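Local coordinates for malonyl CoA-acyl carrier protein transacylase (Synechocystis sp. PCC 6803 substr. Kazusa, PDB 4RR5) that catalyses transfer of the malonyl group from malonyl-CoA to holo-acyl carrier protein, supplying malonyl-ACP for fatty acid biosynthesis, at residues V15-D20 / P61-I66; T144-A149 / V157-T162. All coordinates share one frame; numbering follows the deposited sequence.

Contact 1. Residues V15-D20 / P61-I66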
loop_
_atom_site.group_PDB
_atom_site.type_symbol
_atom_site.label_atom_id
_atom_site.label_comp_id
_atom_site.label_asym_id
_atom_site.label_seq_id
_atom_site.Cartn_x
_atom_site.Cartn_y
_atom_site.Cartn_z
ATOM N N VAL A 15 5.327 -2.995 -15.694
ATOM C CA VAL A 15 6.244 -3.982 -16.240
ATOM C C VAL A 15 7.650 -3.386 -16.264
ATOM O O VAL A 15 7.836 -2.242 -16.649
ATOM C CB VAL A 15 5.805 -4.437 -17.665
ATOM C CG1 VAL A 15 6.920 -5.227 -18.376
ATOM C CG2 VAL A 15 4.511 -5.249 -17.602
ATOM N N GLY A 16 8.632 -4.149 -15.805
ATOM C CA GLY A 16 9.991 -3.682 -15.805
ATOM C C GLY A 16 10.391 -3.053 -14.494
ATOM O O GLY A 16 11.564 -2.752 -14.289
ATOM N N MET A 17 9.432 -2.848 -13.598
ATOM C CA MET A 17 9.763 -2.243 -12.308
ATOM C C MET A 17 10.807 -3.087 -11.582
ATOM O O MET A 17 10.804 -4.320 -11.674
ATOM C CB MET A 17 8.513 -2.075 -11.440
ATOM C CG MET A 17 7.928 -3.374 -10.912
ATOM S SD MET A 17 6.376 -3.112 -10.042
ATOM C CE MET A 17 6.243 -4.665 -9.146
ATOM N N GLY A 18 11.726 -2.412 -10.903
ATOM C CA GLY A 18 12.725 -3.077 -10.100
ATOM C C GLY A 18 13.871 -3.666 -10.890
ATOM O O GLY A 18 14.912 -3.990 -10.314
ATOM N N VAL A 19 13.708 -3.803 -12.205
ATOM C CA VAL A 19 14.673 -4.584 -12.971
ATOM C C VAL A 19 16.014 -3.878 -13.086
ATOM O O VAL A 19 17.058 -4.524 -13.024
ATOM C CB VAL A 19 14.158 -4.920 -14.346
ATOM C CG1 VAL A 19 15.193 -5.705 -15.091
ATOM C CG2 VAL A 19 12.896 -5.737 -14.221
ATOM N N ASP A 20 16.002 -2.555 -13.182
ATOM C CA ASP A 20 17.264 -1.811 -13.231
ATOM C C ASP A 20 18.010 -1.837 -11.903
ATOM O O ASP A 20 19.184 -1.479 -11.852
ATOM C CB ASP A 20 17.033 -0.362 -13.623
ATOM C CG ASP A 20 16.175 0.364 -12.624
ATOM O OD1 ASP A 20 15.191 -0.240 -12.160
ATOM O OD2 ASP A 20 16.484 1.523 -12.282
ATOM N N PRO A 61 3.774 -9.437 -3.378
ATOM C CA PRO A 61 5.172 -9.689 -2.997
ATOM C C PRO A 61 6.186 -8.996 -3.928
ATOM O O PRO A 61 7.276 -8.634 -3.471
ATOM C CB PRO A 61 5.292 -11.218 -3.077
ATOM C CG PRO A 61 4.144 -11.668 -3.900
ATOM C CD PRO A 61 3.050 -10.678 -3.705
ATOM N N CYS A 62 5.835 -8.803 -5.198
ATOM C CA CYS A 62 6.714 -8.041 -6.082
ATOM C C CYS A 62 6.935 -6.601 -5.584
ATOM O O CYS A 62 8.082 -6.137 -5.504
ATOM C CB CYS A 62 6.169 -8.023 -7.508
ATOM S SG CYS A 62 6.575 -9.502 -8.453
ATOM N N LEU A 63 5.850 -5.897 -5.251
ATOM C CA LEU A 63 5.967 -4.524 -4.764
ATOM C C LEU A 63 6.715 -4.468 -3.435
ATOM O O LEU A 63 7.515 -3.565 -3.207
ATOM C CB LEU A 63 4.589 -3.886 -4.605
ATOM C CG LEU A 63 3.899 -3.429 -5.882
ATOM C CD1 LEU A 63 2.506 -2.907 -5.566
ATOM C CD2 LEU A 63 4.728 -2.362 -6.585
ATOM N N TYR A 64 6.459 -5.437 -2.559
ATOM C CA TYR A 64 7.128 -5.458 -1.271
ATOM C C TYR A 64 8.633 -5.658 -1.422
ATOM O O TYR A 64 9.419 -4.979 -0.775
ATOM C CB TYR A 64 6.544 -6.548 -0.364
ATOM C CG TYR A 64 7.358 -6.797 0.904
ATOM C CD1 TYR A 64 8.413 -7.710 0.917
ATOM C CD2 TYR A 64 7.063 -6.124 2.089
ATOM C CE1 TYR A 64 9.149 -7.948 2.062
ATOM C CE2 TYR A 64 7.795 -6.355 3.245
ATOM C CZ TYR A 64 8.839 -7.271 3.219
ATOM O OH TYR A 64 9.562 -7.513 4.359
ATOM N N VAL A 65 9.035 -6.610 -2.249
ATOM C CA VAL A 65 10.447 -6.925 -2.394
ATOM C C VAL A 65 11.196 -5.727 -2.986
ATOM O O VAL A 65 12.291 -5.367 -2.540
ATOM C CB VAL A 65 10.649 -8.186 -3.282
ATOM C CG1 VAL A 65 12.113 -8.326 -3.716
ATOM C CG2 VAL A 65 10.169 -9.436 -2.555
ATOM N N ILE A 66 10.590 -5.101 -3.988
ATOM C CA ILE A 66 11.203 -3.957 -4.651
ATOM C C ILE A 66 11.287 -2.749 -3.718
ATOM O O ILE A 66 12.329 -2.083 -3.639
ATOM C CB ILE A 66 10.430 -3.581 -5.936
ATOM C CG1 ILE A 66 10.702 -4.632 -7.012
ATOM C CG2 ILE A 66 10.818 -2.182 -6.414
ATOM C CD1 ILE A 66 9.748 -4.574 -8.174
#
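Met17, on the loop that follows strand 3-7 of the parallel sheet, reaches across to one face of helix 56-76 and meets Cys62, Leu63 and Ile66 there, a buried loop-on-helix packing inside the acyl transferase domain. The contact is wholly apolar; no hydrogen bond joins the two segments. Met17 places CG between its own backbone N and carbonyl carbon (chi1 70°) and then runs out extended, which carries the methyl end over to the helix. Along the way CG passes Ile66 CD1 at 3.5 Å. The sulfur follows, with Leu63 CD2 3.9 Å from Met17 SD. At the tip, Met17 CE comes within 3.7 Å of Cys62 CB. The methyl thus meets Cys62 and Leu63 and, one turn along, Ile66, with the leucine chain lying at about a right angle to the methionine. Replacing Met17 with an alanine would probably open a gap between loop and helix and deprive Cys62, Leu63 and Ile66 of a shared apolar partner. Next along the loop, Gly18 brings its bare CA to 3.8 Å from Ile66 CD1. A CB on this residue would point at the helix and collide with that methyl. Val19 N bonds back to Gly16 O at 3.2 Å, closing a type II beta turn with Gly18 at its third position, where the positive phi (78°) belongs. Helix 42-46 borders the contact through Cys46, which touches Met17, Cys62 and Ile66. From helix 25-38, Tyr31 packs on Ile66 and hydrogen-bonds Gly18 O through its hydroxyl, while Leu63 also touches Leu89, next to the probable nucleophile Ser88.

Contact 2. Residues T144-A149 / V157-T162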
loop_
_atom_site.group_PDB
_atom_site.type_symbol
_atom_site.label_atom_id
_atom_site.label_comp_id
_atom_site.label_asym_id
_atom_site.label_seq_id
_atom_site.Cartn_x
_atom_site.Cartn_y
_atom_site.Cartn_z
ATOM N N THR A 144 -25.503 -1.748 3.030
ATOM C CA THR A 144 -24.968 -2.984 3.576
ATOM C C THR A 144 -24.030 -3.666 2.591
ATOM O O THR A 144 -23.255 -4.537 2.970
ATOM C CB THR A 144 -26.106 -3.972 3.955
ATOM O OG1 THR A 144 -26.954 -4.194 2.818
ATOM C CG2 THR A 144 -26.952 -3.416 5.105
ATOM N N GLU A 145 -24.098 -3.277 1.324
ATOM C CA GLU A 145 -23.337 -4.007 0.314
ATOM C C GLU A 145 -22.146 -3.206 -0.215
ATOM O O GLU A 145 -21.307 -3.763 -0.924
ATOM C CB GLU A 145 -24.232 -4.435 -0.870
ATOM C CG GLU A 145 -25.623 -5.034 -0.544
ATOM C CD GLU A 145 -25.646 -6.053 0.602
ATOM O OE1 GLU A 145 -24.833 -7.016 0.599
ATOM O OE2 GLU A 145 -26.513 -5.898 1.498
ATOM N N VAL A 146 -22.069 -1.915 0.123
ATOM C CA VAL A 146 -20.957 -1.059 -0.324
ATOM C C VAL A 146 -20.388 -0.163 0.790
ATOM O O VAL A 146 -21.124 0.516 1.499
ATOM C CB VAL A 146 -21.372 -0.159 -1.515
ATOM C CG1 VAL A 146 -20.221 0.741 -1.938
ATOM C CG2 VAL A 146 -21.798 -0.996 -2.680
ATOM N N VAL A 147 -19.063 -0.173 0.931
ATOM C CA VAL A 147 -18.382 0.614 1.953
ATOM C C VAL A 147 -17.220 1.422 1.349
ATOM O O VAL A 147 -16.807 1.183 0.211
ATOM C CB VAL A 147 -17.854 -0.294 3.087
ATOM C CG1 VAL A 147 -16.539 -0.948 2.686
ATOM C CG2 VAL A 147 -17.704 0.493 4.392
ATOM N N LEU A 148 -16.709 2.389 2.103
ATOM C CA LEU A 148 -15.557 3.154 1.668
ATOM C C LEU A 148 -14.281 2.426 2.092
ATOM O O LEU A 148 -14.089 2.120 3.270
ATOM C CB LEU A 148 -15.604 4.571 2.230
ATOM C CG LEU A 148 -14.717 5.580 1.496
ATOM C CD1 LEU A 148 -15.425 6.892 1.284
ATOM C CD2 LEU A 148 -13.446 5.806 2.284
ATOM N N ALA A 149 -13.420 2.148 1.118
ATOM C CA ALA A 149 -12.269 1.266 1.297
ATOM C C ALA A 149 -10.953 2.038 1.292
ATOM O O ALA A 149 -10.025 1.717 2.033
ATOM C CB ALA A 149 -12.257 0.187 0.198
ATOM N N VAL A 157 -11.793 8.751 -3.772
ATOM C CA VAL A 157 -11.969 7.622 -2.880
ATOM C C VAL A 157 -12.053 6.337 -3.667
ATOM O O VAL A 157 -12.135 6.345 -4.888
ATOM C CB VAL A 157 -13.246 7.731 -2.034
ATOM C CG1 VAL A 157 -13.208 8.989 -1.151
ATOM C CG2 VAL A 157 -14.487 7.676 -2.941
ATOM N N VAL A 158 -12.040 5.231 -2.944
ATOM C CA VAL A 158 -12.328 3.932 -3.513
ATOM C C VAL A 158 -13.415 3.270 -2.687
ATOM O O VAL A 158 -13.304 3.190 -1.472
ATOM C CB VAL A 158 -11.084 3.056 -3.547
ATOM C CG1 VAL A 158 -11.464 1.601 -3.761
ATOM C CG2 VAL A 158 -10.130 3.561 -4.632
ATOM N N ILE A 159 -14.483 2.828 -3.336
ATOM C CA ILE A 159 -15.523 2.092 -2.633
ATOM C C ILE A 159 -15.360 0.598 -2.890
ATOM O O ILE A 159 -14.706 0.201 -3.849
ATOM C CB ILE A 159 -16.935 2.545 -3.042
ATOM C CG1 ILE A 159 -17.132 2.444 -4.550
ATOM C CG2 ILE A 159 -17.194 3.965 -2.577
ATOM C CD1 ILE A 159 -18.516 2.843 -4.965
ATOM N N SER A 160 -15.940 -0.218 -2.017
ATOM C CA SER A 160 -15.729 -1.659 -2.056
ATOM C C SER A 160 -17.015 -2.394 -1.712
ATOM O O SER A 160 -17.804 -1.918 -0.898
ATOM C CB SER A 160 -14.615 -2.067 -1.081
ATOM O OG SER A 160 -14.328 -3.457 -1.136
ATOM N N GLY A 161 -17.233 -3.552 -2.325
ATOM C CA GLY A 161 -18.398 -4.345 -1.984
ATOM C C GLY A 161 -18.896 -5.255 -3.085
ATOM O O GLY A 161 -18.126 -5.690 -3.953
ATOM N N THR A 162 -20.192 -5.554 -3.034
ATOM C CA THR A 162 -20.813 -6.442 -4.012
ATOM C C THR A 162 -20.743 -5.807 -5.396
ATOM O O THR A 162 -20.711 -4.577 -5.516
ATOM C CB THR A 162 -22.286 -6.762 -3.645
ATOM O OG1 THR A 162 -23.076 -5.565 -3.697
ATOM C CG2 THR A 162 -22.363 -7.360 -2.247
#
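Thr162 meets Glu145 at the open end of an antiparallel strand pair, and its side chain can be followed atom by atom. CB lies 4.1 Å from Glu145 CB. From there the branches part: OG1, set between the backbone N and carbonyl carbon (chi1 65°), passes 3.3 Å from Glu145 CB and accepts a hydrogen bond from Gly165 N, making Thr162 the N-cap of helix 163-171, whereas CG2 packs against Glu145 CB at 3.7 Å and also comes near Glu145 OE1. The backbone of Thr162 is held too, its N donating to Glu145 O in the carbonyl plane (3.0 Å).

Further in, Val147 and Ser160 form a hydrogen-bonded pair: Val147 N reaches Ser160 O at 2.8 Å and nearly straight (170° at the hydrogen), and Ser160 N returns a bond to Val147 O. Ala149 N then bonds Val158 O. Gly161 sits against Glu145 O, where a CB would clash.

Val146 CG1 packs on Ile159 CB at 3.9 Å, and both residues touch Val166 and Ile169 of helix 163-171. Elsewhere Ala149 CB meets Ser160 CB at 3.5 Å. This is a twisted beta hairpin leading into an N-capped helix, within the mixed sheet of the FabD acyltransferase; Ala149 lies against the probable catalytic His188, and Ser160 OG holds the carbonyl of the preceding Phe187.

How the contacts relate
Contact 1 closes before contact 2 opens along the chain, and the two lie on opposite sides of its centre, with centres 29 Å apart and nearest atoms about 14 Å apart. They share no helix or strand. Contact 1 joins the loop after strand 3-7, of the parallel four-stranded sheet, to helix 56-76; contact 2 pairs strands 146-153 and 156-161 of the separate mixed sheet. Both belong to one acyl transferase domain and come near its probable active site: the side chains of Leu63 and Ala149 are each about 9 Å from that of Ser88, and the side chain of Ala149 is about 4 Å from that of His188.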